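Long-range contacts in Tol-Pal system protein TolB (Acinetobacter baumannii, PDB 7MX5), which probably acts as the periplasmic component of the Tol-Pal system, which helps the outer membrane invaginate during cell division and keeps it intact: residues A[127-131]-A[354-358]; A[315-319]-A[347-353]. One frame throughout, in Å; residues are numbered along the deposited sequence.

Contact 1: residues A[127-131]-A[354-358]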
ATOM      1  N   GLY A 127      16.782   9.489  -0.667  1.00 32.84           N
ATOM      2  CA  GLY A 127      16.182  10.442  -1.577  1.00 34.89           C
ATOM      3  C   GLY A 127      14.788  10.082  -2.035  1.00 45.23           C
ATOM      4  O   GLY A 127      14.283  10.702  -2.977  1.00 43.70           O
ATOM      5  N   ILE A 128      14.155   9.100  -1.402  1.00 42.97           N
ATOM      6  CA  ILE A 128      12.826   8.632  -1.770  1.00 36.77           C
ATOM      7  C   ILE A 128      11.898   8.916  -0.597  1.00 34.09           C
ATOM      8  O   ILE A 128      12.270   8.651   0.547  1.00 35.13           O
ATOM      9  CB  ILE A 128      12.809   7.133  -2.117  1.00 36.82           C
ATOM     10  CG1 ILE A 128      13.737   6.850  -3.301  1.00 41.43           C
ATOM     11  CG2 ILE A 128      11.400   6.663  -2.430  1.00 33.87           C
ATOM     12  CD1 ILE A 128      14.027   5.379  -3.511  1.00 35.21           C
ATOM     13  N   PRO A 129      10.705   9.464  -0.825  1.00 33.64           N
ATOM     14  CA  PRO A 129       9.784   9.722   0.291  1.00 44.72           C
ATOM     15  C   PRO A 129       9.461   8.444   1.054  1.00 38.10           C
ATOM     16  O   PRO A 129       9.149   7.408   0.463  1.00 35.15           O
ATOM     17  CB  PRO A 129       8.538  10.298  -0.391  1.00 37.78           C
ATOM     18  CG  PRO A 129       8.973  10.743  -1.736  1.00 44.69           C
ATOM     19  CD  PRO A 129      10.230  10.021  -2.103  1.00 27.38           C
ATOM     20  N   GLY A 130       9.544   8.528   2.381  1.00 35.32           N
ATOM     21  CA  GLY A 130       9.197   7.396   3.211  1.00 36.82           C
ATOM     22  C   GLY A 130       7.711   7.099   3.181  1.00 32.38           C
ATOM     23  O   GLY A 130       6.876   7.963   2.911  1.00 43.72           O
ATOM     24  N   ASP A 131       7.375   5.839   3.465  1.00 36.50           N
ATOM     25  CA  ASP A 131       5.988   5.393   3.431  1.00 41.13           C
ATOM     26  C   ASP A 131       5.558   4.744   4.742  1.00 44.44           C
ATOM     27  O   ASP A 131       4.565   4.010   4.765  1.00 40.65           O
ATOM     28  CB  ASP A 131       5.757   4.429   2.264  1.00 30.74           C
ATOM     29  CG  ASP A 131       5.236   5.131   1.027  1.00 37.73           C
ATOM     30  OD1 ASP A 131       4.804   6.298   1.137  1.00 45.28           O
ATOM     31  OD2 ASP A 131       5.256   4.516  -0.059  1.00 40.45           O
ATOM     32  N   SER A 354       2.905   0.916  -3.094  1.00 27.98           N
ATOM     33  CA  SER A 354       3.047   1.976  -2.112  1.00 36.59           C
ATOM     34  C   SER A 354       3.319   3.302  -2.822  1.00 27.97           C
ATOM     35  O   SER A 354       3.823   3.314  -3.948  1.00 35.31           O
ATOM     36  CB  SER A 354       4.181   1.658  -1.142  1.00 33.40           C
ATOM     37  OG  SER A 354       5.439   1.695  -1.792  1.00 32.46           O
ATOM     38  N   PRO A 355       2.975   4.430  -2.194  1.00 37.90           N
ATOM     39  CA  PRO A 355       3.165   5.732  -2.859  1.00 34.89           C
ATOM     40  C   PRO A 355       4.568   5.970  -3.398  1.00 38.68           C
ATOM     41  O   PRO A 355       4.710   6.632  -4.434  1.00 36.32           O
ATOM     42  CB  PRO A 355       2.810   6.739  -1.758  1.00 41.61           C
ATOM     43  CG  PRO A 355       1.873   6.013  -0.862  1.00 42.05           C
ATOM     44  CD  PRO A 355       2.188   4.545  -0.952  1.00 40.37           C
ATOM     45  N   ASN A 356       5.606   5.457  -2.742  1.00 31.06           N
ATOM     46  CA  ASN A 356       6.968   5.651  -3.222  1.00 40.68           C
ATOM     47  C   ASN A 356       7.385   4.620  -4.265  1.00 34.68           C
ATOM     48  O   ASN A 356       8.489   4.721  -4.808  1.00 34.74           O
ATOM     49  CB  ASN A 356       7.961   5.643  -2.051  1.00 33.12           C
ATOM     50  CG  ASN A 356       7.980   4.326  -1.288  1.00 36.95           C
ATOM     51  OD1 ASN A 356       7.484   3.302  -1.757  1.00 42.71           O
ATOM     52  ND2 ASN A 356       8.565   4.352  -0.095  1.00 39.39           N
ATOM     53  N   GLY A 357       6.536   3.635  -4.550  1.00 29.51           N
ATOM     54  CA  GLY A 357       6.865   2.630  -5.540  1.00 37.12           C
ATOM     55  C   GLY A 357       7.931   1.644  -5.126  1.00 41.17           C
ATOM     56  O   GLY A 357       8.353   0.831  -5.953  1.00 37.62           O
ATOM     57  N   GLN A 358       8.385   1.690  -3.873  1.00 39.05           N
ATOM     58  CA  GLN A 358       9.385   0.752  -3.386  1.00 30.68           C
ATOM     59  C   GLN A 358       8.775  -0.472  -2.719  1.00 42.93           C
ATOM     60  O   GLN A 358       9.464  -1.488  -2.572  1.00 38.05           O
ATOM     61  CB  GLN A 358      10.328   1.449  -2.399  1.00 34.30           C
ATOM     62  CG  GLN A 358      10.985   2.704  -2.949  1.00 34.54           C
ATOM     63  CD  GLN A 358      11.595   2.488  -4.320  1.00 46.07           C
ATOM     64  OE1 GLN A 358      11.217   3.145  -5.290  1.00 39.97           O
ATOM     65  NE2 GLN A 358      12.548   1.566  -4.406  1.00 40.08           N
TER

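Contact 2: residues A[315-319]-A[347-353]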
ATOM      1  N   LYS A 315       5.847   1.494 -13.551  1.00 42.16           N
ATOM      2  CA  LYS A 315       5.826   0.110 -13.102  1.00 28.35           C
ATOM      3  C   LYS A 315       4.397  -0.410 -13.048  1.00 40.06           C
ATOM      4  O   LYS A 315       3.441   0.358 -12.894  1.00 39.16           O
ATOM      5  CB  LYS A 315       6.480  -0.047 -11.719  1.00 26.93           C
ATOM      6  CG  LYS A 315       7.861   0.576 -11.603  1.00 33.32           C
ATOM      7  CD  LYS A 315       8.942  -0.400 -12.036  1.00 44.38           C
ATOM      8  CE  LYS A 315      10.330   0.136 -11.720  1.00 52.26           C
ATOM      9  NZ  LYS A 315      11.334  -0.283 -12.738  1.00 36.84           N
ATOM     10  N   ILE A 316       4.264  -1.729 -13.171  1.00 39.36           N
ATOM     11  CA  ILE A 316       2.981  -2.416 -13.093  1.00 27.28           C
ATOM     12  C   ILE A 316       3.134  -3.601 -12.152  1.00 33.35           C
ATOM     13  O   ILE A 316       3.971  -4.480 -12.388  1.00 40.73           O
ATOM     14  CB  ILE A 316       2.493  -2.896 -14.471  1.00 31.81           C
ATOM     15  CG1 ILE A 316       2.088  -1.711 -15.349  1.00 40.81           C
ATOM     16  CG2 ILE A 316       1.327  -3.864 -14.313  1.00 31.28           C
ATOM     17  CD1 ILE A 316       1.703  -2.109 -16.761  1.00 34.97           C
ATOM     18  N   ALA A 317       2.332  -3.627 -11.091  1.00 28.77           N
ATOM     19  CA  ALA A 317       2.211  -4.798 -10.233  1.00 34.13           C
ATOM     20  C   ALA A 317       1.015  -5.614 -10.699  1.00 30.86           C
ATOM     21  O   ALA A 317      -0.088  -5.079 -10.842  1.00 36.89           O
ATOM     22  CB  ALA A 317       2.049  -4.399  -8.765  1.00 26.52           C
ATOM     23  N   LEU A 318       1.235  -6.904 -10.942  1.00 27.55           N
ATOM     24  CA  LEU A 318       0.213  -7.736 -11.557  1.00 39.27           C
ATOM     25  C   LEU A 318       0.295  -9.148 -10.999  1.00 31.36           C
ATOM     26  O   LEU A 318       1.193  -9.488 -10.226  1.00 26.49           O
ATOM     27  CB  LEU A 318       0.360  -7.761 -13.082  1.00 33.36           C
ATOM     28  CG  LEU A 318       1.623  -8.437 -13.627  1.00 36.09           C
ATOM     29  CD1 LEU A 318       1.330  -9.136 -14.943  1.00 37.34           C
ATOM     30  CD2 LEU A 318       2.756  -7.433 -13.798  1.00 24.03           C
ATOM     31  N   VAL A 319      -0.668  -9.971 -11.404  1.00 28.43           N
ATOM     32  CA  VAL A 319      -0.681 -11.395 -11.097  1.00 33.89           C
ATOM     33  C   VAL A 319      -0.207 -12.137 -12.339  1.00 36.59           C
ATOM     34  O   VAL A 319      -0.817 -12.027 -13.409  1.00 34.60           O
ATOM     35  CB  VAL A 319      -2.077 -11.867 -10.663  1.00 33.49           C
ATOM     36  CG1 VAL A 319      -2.184 -13.382 -10.763  1.00 34.78           C
ATOM     37  CG2 VAL A 319      -2.372 -11.404  -9.248  1.00 23.72           C
ATOM     38  N   LEU A 347      -3.581 -16.147  -4.220  1.00 37.82           N
ATOM     39  CA  LEU A 347      -4.841 -15.526  -4.600  1.00 43.91           C
ATOM     40  C   LEU A 347      -4.675 -14.762  -5.904  1.00 46.49           C
ATOM     41  O   LEU A 347      -3.733 -13.977  -6.055  1.00 50.20           O
ATOM     42  CB  LEU A 347      -5.340 -14.584  -3.499  1.00 42.58           C
ATOM     43  CG  LEU A 347      -5.614 -15.242  -2.147  1.00 32.17           C
ATOM     44  CD1 LEU A 347      -5.931 -14.195  -1.095  1.00 27.67           C
ATOM     45  CD2 LEU A 347      -6.744 -16.252  -2.267  1.00 31.82           C
ATOM     46  N   ASP A 348      -5.593 -14.998  -6.843  1.00 42.97           N
ATOM     47  CA  ASP A 348      -5.665 -14.226  -8.082  1.00 39.31           C
ATOM     48  C   ASP A 348      -6.357 -12.905  -7.755  1.00 37.09           C
ATOM     49  O   ASP A 348      -7.549 -12.703  -7.999  1.00 44.68           O
ATOM     50  CB  ASP A 348      -6.400 -15.012  -9.161  1.00 36.46           C
ATOM     51  CG  ASP A 348      -6.578 -14.223 -10.442  1.00 41.80           C
ATOM     52  OD1 ASP A 348      -5.657 -13.464 -10.809  1.00 39.58           O
ATOM     53  OD2 ASP A 348      -7.639 -14.366 -11.087  1.00 46.73           O
ATOM     54  N   GLU A 349      -5.581 -11.990  -7.176  1.00 34.66           N
ATOM     55  CA  GLU A 349      -6.111 -10.751  -6.629  1.00 37.50           C
ATOM     56  C   GLU A 349      -5.124  -9.622  -6.887  1.00 39.64           C
ATOM     57  O   GLU A 349      -3.910  -9.837  -6.939  1.00 36.62           O
ATOM     58  CB  GLU A 349      -6.392 -10.894  -5.128  1.00 36.53           C
ATOM     59  CG  GLU A 349      -7.225  -9.783  -4.517  1.00 33.18           C
ATOM     60  CD  GLU A 349      -8.046 -10.267  -3.338  1.00 39.39           C
ATOM     61  OE1 GLU A 349      -9.057 -10.968  -3.561  1.00 33.98           O
ATOM     62  OE2 GLU A 349      -7.675  -9.962  -2.187  1.00 41.84           O
ATOM     63  N   SER A 350      -5.657  -8.416  -7.035  1.00 40.25           N
ATOM     64  CA  SER A 350      -4.835  -7.278  -7.429  1.00 37.79           C
ATOM     65  C   SER A 350      -3.867  -6.893  -6.315  1.00 39.30           C
ATOM     66  O   SER A 350      -4.269  -6.819  -5.147  1.00 34.02           O
ATOM     67  CB  SER A 350      -5.722  -6.086  -7.781  1.00 33.87           C
ATOM     68  OG  SER A 350      -5.096  -5.250  -8.739  1.00 44.09           O
ATOM     69  N   PRO A 351      -2.601  -6.648  -6.625  1.00 34.58           N
ATOM     70  CA  PRO A 351      -1.684  -6.052  -5.651  1.00 33.33           C
ATOM     71  C   PRO A 351      -1.900  -4.542  -5.600  1.00 35.70           C
ATOM     72  O   PRO A 351      -2.762  -3.989  -6.282  1.00 34.63           O
ATOM     73  CB  PRO A 351      -0.293  -6.410  -6.192  1.00 38.27           C
ATOM     74  CG  PRO A 351      -0.515  -7.110  -7.520  1.00 28.13           C
ATOM     75  CD  PRO A 351      -1.943  -6.917  -7.912  1.00 37.13           C
ATOM     76  N   SER A 352      -1.095  -3.874  -4.776  1.00 34.80           N
ATOM     77  CA  SER A 352      -1.215  -2.431  -4.619  1.00 29.78           C
ATOM     78  C   SER A 352       0.152  -1.836  -4.325  1.00 33.58           C
ATOM     79  O   SER A 352       0.833  -2.269  -3.390  1.00 32.67           O
ATOM     80  CB  SER A 352      -2.204  -2.077  -3.501  1.00 37.17           C
ATOM     81  OG  SER A 352      -2.709  -0.763  -3.662  1.00 35.69           O
ATOM     82  N   PHE A 353       0.542  -0.846  -5.123  1.00 26.81           N
ATOM     83  CA  PHE A 353       1.823  -0.178  -4.956  1.00 28.02           C
ATOM     84  C   PHE A 353       1.778   0.801  -3.789  1.00 30.42           C
ATOM     85  O   PHE A 353       0.757   1.440  -3.523  1.00 32.64           O
ATOM     86  CB  PHE A 353       2.204   0.573  -6.231  1.00 28.86           C
ATOM     87  CG  PHE A 353       3.129  -0.189  -7.137  1.00 36.16           C
ATOM     88  CD1 PHE A 353       4.405  -0.531  -6.720  1.00 39.58           C
ATOM     89  CD2 PHE A 353       2.726  -0.548  -8.412  1.00 28.33           C
ATOM     90  CE1 PHE A 353       5.260  -1.226  -7.557  1.00 47.31           C
ATOM     91  CE2 PHE A 353       3.576  -1.241  -9.254  1.00 38.83           C
ATOM     92  CZ  PHE A 353       4.844  -1.581  -8.826  1.00 35.01           C
TER

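Contact 1: residues A[127-131]-A[354-358]
Asn356 meets the 127-131 segment through both its backbone and its side chain. Asn356 N donates to Asp131 OD2 at 2.9 Å, on the syn side of the carboxylate and somewhat out of its plane. Asn356 ND2 donates to Pro129 O at 3.2 Å, with the acceptor lying in the amide plane. The carboxylate and amide planes are turned 37° apart. Pro355 packs its ring beside the same carboxylate, Pro355 CB standing 3.5 Å from Asp131 OD1. At the other end, Ile128 CG2 touches Asn356 CB at 3.6 Å. Ile128 CG2 also lies near Gln358 CG, at 4.0 Å.

The amide is set from within its own turn. Ser354 to Gly357 form a type I beta turn. With chi1 at 62°, Asn356 CG sits between the backbone N and carbonyl carbon, and Asn356 OD1 accepts from Gln358 N at 2.8 Å in an Asx turn. Ser354 OG donates to Asn356 OD1 at 2.6 Å, from the face of the amide opposite to Gln358 N. Further out, Tyr122 of helix 110-126 touches Ile128 and Gln358, and Trp397 packs on Ser354 and Pro355.

Two bonds on OD1 thus fix the amide's rotation and aim ND2 at the 127-131 segment.

Contact 2: residues A[315-319]-A[347-353]
Val319, Ala317 and Lys315 of strand 315-319 pack against the 347-353 segment, which runs in nearly the opposite direction. No hydrogen bond joins the two; side chains pack on side chains and on backbone.

The apolar part centres on Ala317. Ala317 CB lies 3.5 Å from Phe353 CE2. On its other side Ala317 CB is 3.9 Å from Pro351 CG. The methyl therefore sits between the ring of Phe353 and the ring of Pro351. Phe353 also reaches the strand backbone. Phe353 CE2 comes 3.3 Å from Ala317 N, and the carbonyl carbon of Ile316 lies at the ring edge, near its plane. Lys315 CB approaches Phe353 CZ at 3.7 Å, while the rest of the lysine leads away.

Val319 meets polar atoms instead. Val319 CG1, anti to the backbone N with chi1 at 163°, lies 3.5 Å from Asp348 OD1. Val319 CG2 stands 3.2 Å from Glu349 O. The side chains of Val319 and Asp348 cross at about a right angle. Asp348 is the centre of an inverse gamma turn. The charged ends have partners outside the contact: Lys315 NZ makes a salt bridge with Asp333, and Asp348 OD2 with Arg306.

Strand 315-320 lies between strands 304-309 and 328-333 of a four-stranded antiparallel sheet, and Ile331 of strand 328-333 touches Lys315, Ala317 and Phe353. The contact thus sets one face of this sheet against the loop and edge strand 352-353 that begin the next propeller sheet, where strand 359-366 follows.

How the contacts relate
The two contacts lie about 17 Å apart, centre to centre, and make no direct touch beyond adjoining in sequence. Residues 347-353 of contact 2 run straight into residues 354-358 of contact 1. Along the chain the order is 127-131, 315-319, 347-353, 354-358, so contact 2 is nested inside the loop closed by contact 1. Contact 2 joins neighbouring sheets within the propeller. Contact 1 joins the propeller to the loop that follows helix 110-126 and leads into strand 135-141, the first propeller strand after that helix. One continuous run, 347-358, therefore packs on the preceding sheet and then meets the chain arriving from the amino-terminal part.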